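Local coordinates for RagB/SusD domain protein (PDB 5J90) that binds chitin as a SusD homolog and probably serves a chitin-utilization system at the outer membrane of Flavobacterium johnsoniae, at residues Glu341-Gly346 and Gly351-Leu356. Residues are numbered along the deposited sequence; the frame is centred on the assembly and turned at random.
Sequences EGALRG and GTAQEL
Ala343 and Ala353 bring the last turn of helix 332-344 against the first turn of helix 353-368, and their small side chains let the two backbones come close, with 5.1 Å between the CA atoms. Side chain meets side chain through carbon alone, the two methyls lying 4.1 Å apart (Ala343 CB to Ala353 CB). Ala343 CB also packs on the backbone that starts the second helix, 3.6 Å from Ala353 N. The first bond of the Leu344 side chain does not point across, but its rotation (chi1 -87°) swings the CD2 branch over to Ala353 CB at 3.8 Å. Leu356 CD1 borders Ala343 CB, and the Leu356 side chain also packs on Tyr336, Arg339 and Ala340 of the first helix.

Polar bonds serve each helix end separately. Thr352 and Glu355 form a capping box: Glu355 N donates to Thr352 OG1 at 3.1 Å, and Thr352 N returns a nearly straight bond (169°) to Glu355 OE1, coming from above the carboxylate plane. At the other end, Gly346 closes the first helix in a Schellman motif, its N bonded to Ala343 O at 2.9 Å; having no CB, it takes positive phi (85°) without jamming against the preceding carbonyl O.

Behind the interface, Arg345 approaches Glu341 side-on, its NE and NH2 (2.9 Å from OE2) both directed at Glu341 OE2, which lies in the guanidinium plane. Arg441 NH1 also pairs with this oxygen, so the carboxylate probably stays ionised.

The whole is an alpha-alpha hairpin, at the surface of the SusD fold, whose regular structure is almost all helix.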
loop_
_atom_site.group_PDB
_atom_site.type_symbol
_atom_site.label_atom_id
_atom_site.label_comp_id
_atom_site.label_asym_id
_atom_site.label_seq_id
_atom_site.Cartn_x
_atom_site.Cartn_y
_atom_site.Cartn_z
ATOM N N GLU A 341 15.659 6.795 15.529
ATOM C CA GLU A 341 15.023 5.758 14.733
ATOM C C GLU A 341 15.965 5.256 13.630
ATOM O O GLU A 341 16.047 4.049 13.374
ATOM C CB GLU A 341 13.720 6.263 14.121
ATOM C CG GLU A 341 13.095 5.197 13.226
ATOM C CD GLU A 341 11.721 5.543 12.689
ATOM O OE1 GLU A 341 11.152 6.600 13.034
ATOM O OE2 GLU A 341 11.206 4.716 11.905
ATOM N N GLY A 342 16.675 6.167 12.971
ATOM C CA GLY A 342 17.658 5.780 11.973
ATOM C C GLY A 342 18.704 4.844 12.556
ATOM O O GLY A 342 19.121 3.878 11.901
ATOM N N ALA A 343 19.127 5.115 13.788
ATOM C CA ALA A 343 20.125 4.268 14.443
ATOM C C ALA A 343 19.534 2.880 14.725
ATOM O O ALA A 343 20.217 1.861 14.555
ATOM C CB ALA A 343 20.604 4.922 15.724
ATOM N N LEU A 344 18.270 2.819 15.135
ATOM C CA LEU A 344 17.595 1.531 15.293
ATOM C C LEU A 344 17.654 0.711 14.017
ATOM O O LEU A 344 17.735 -0.520 14.055
ATOM C CB LEU A 344 16.122 1.736 15.629
ATOM C CG LEU A 344 15.634 1.919 17.053
ATOM C CD1 LEU A 344 14.126 1.681 17.071
ATOM C CD2 LEU A 344 16.356 0.972 18.020
ATOM N N ARG A 345 17.590 1.400 12.882
ATOM C CA ARG A 345 17.598 0.760 11.574
ATOM C C ARG A 345 19.007 0.472 11.052
ATOM O O ARG A 345 19.175 -0.095 9.973
ATOM C CB ARG A 345 16.802 1.607 10.571
ATOM C CG ARG A 345 15.348 1.770 10.992
ATOM C CD ARG A 345 14.524 2.567 9.974
ATOM N NE ARG A 345 13.162 2.741 10.468
ATOM C CZ ARG A 345 12.225 1.797 10.420
ATOM N NH1 ARG A 345 12.481 0.619 9.868
ATOM N NH2 ARG A 345 11.031 2.025 10.929
ATOM N N GLY A 346 20.023 0.851 11.825
ATOM C CA GLY A 346 21.402 0.578 11.443
ATOM C C GLY A 346 22.024 1.615 10.522
ATOM O O GLY A 346 23.072 1.382 9.921
ATOM N N GLY A 351 25.739 8.413 16.603
ATOM C CA GLY A 351 25.250 8.109 17.925
ATOM C C GLY A 351 24.485 6.806 17.958
ATOM O O GLY A 351 24.066 6.271 16.918
ATOM N N THR A 352 24.302 6.295 19.165
ATOM C CA THR A 352 23.468 5.122 19.370
ATOM C C THR A 352 22.006 5.549 19.504
ATOM O O THR A 352 21.714 6.698 19.841
ATOM C CB THR A 352 23.862 4.360 20.646
ATOM O OG1 THR A 352 23.614 5.191 21.784
ATOM C CG2 THR A 352 25.341 3.956 20.611
ATOM N N ALA A 353 21.092 4.617 19.270
ATOM C CA ALA A 353 19.671 4.914 19.454
ATOM C C ALA A 353 19.385 5.456 20.857
ATOM O O ALA A 353 18.639 6.430 21.012
ATOM C CB ALA A 353 18.826 3.682 19.166
ATOM N N GLN A 354 19.987 4.848 21.879
ATOM C CA GLN A 354 19.735 5.307 23.245
ATOM C C GLN A 354 20.239 6.731 23.468
ATOM O O GLN A 354 19.516 7.554 24.041
ATOM C CB GLN A 354 20.326 4.386 24.318
ATOM C CG GLN A 354 19.918 4.862 25.732
ATOM C CD GLN A 354 20.532 4.063 26.870
ATOM O OE1 GLN A 354 21.259 3.095 26.654
ATOM N NE2 GLN A 354 20.243 4.481 28.097
ATOM N N GLU A 355 21.451 7.023 22.999
ATOM C CA GLU A 355 22.040 8.354 23.189
ATOM C C GLU A 355 21.174 9.421 22.536
ATOM O O GLU A 355 20.938 10.494 23.103
ATOM C CB GLU A 355 23.444 8.427 22.575
ATOM C CG GLU A 355 24.529 7.632 23.286
ATOM C CD GLU A 355 25.842 7.625 22.510
ATOM O OE1 GLU A 355 25.823 7.796 21.265
ATOM O OE2 GLU A 355 26.903 7.448 23.152
ATOM N N LEU A 356 20.705 9.126 21.326
ATOM C CA LEU A 356 19.939 10.081 20.534
ATOM C C LEU A 356 18.545 10.294 21.123
ATOM O O LEU A 356 18.061 11.427 21.189
ATOM C CB LEU A 356 19.872 9.600 19.084
ATOM C CG LEU A 356 21.235 9.682 18.391
ATOM C CD1 LEU A 356 21.252 8.819 17.134
ATOM C CD2 LEU A 356 21.591 11.122 18.055
#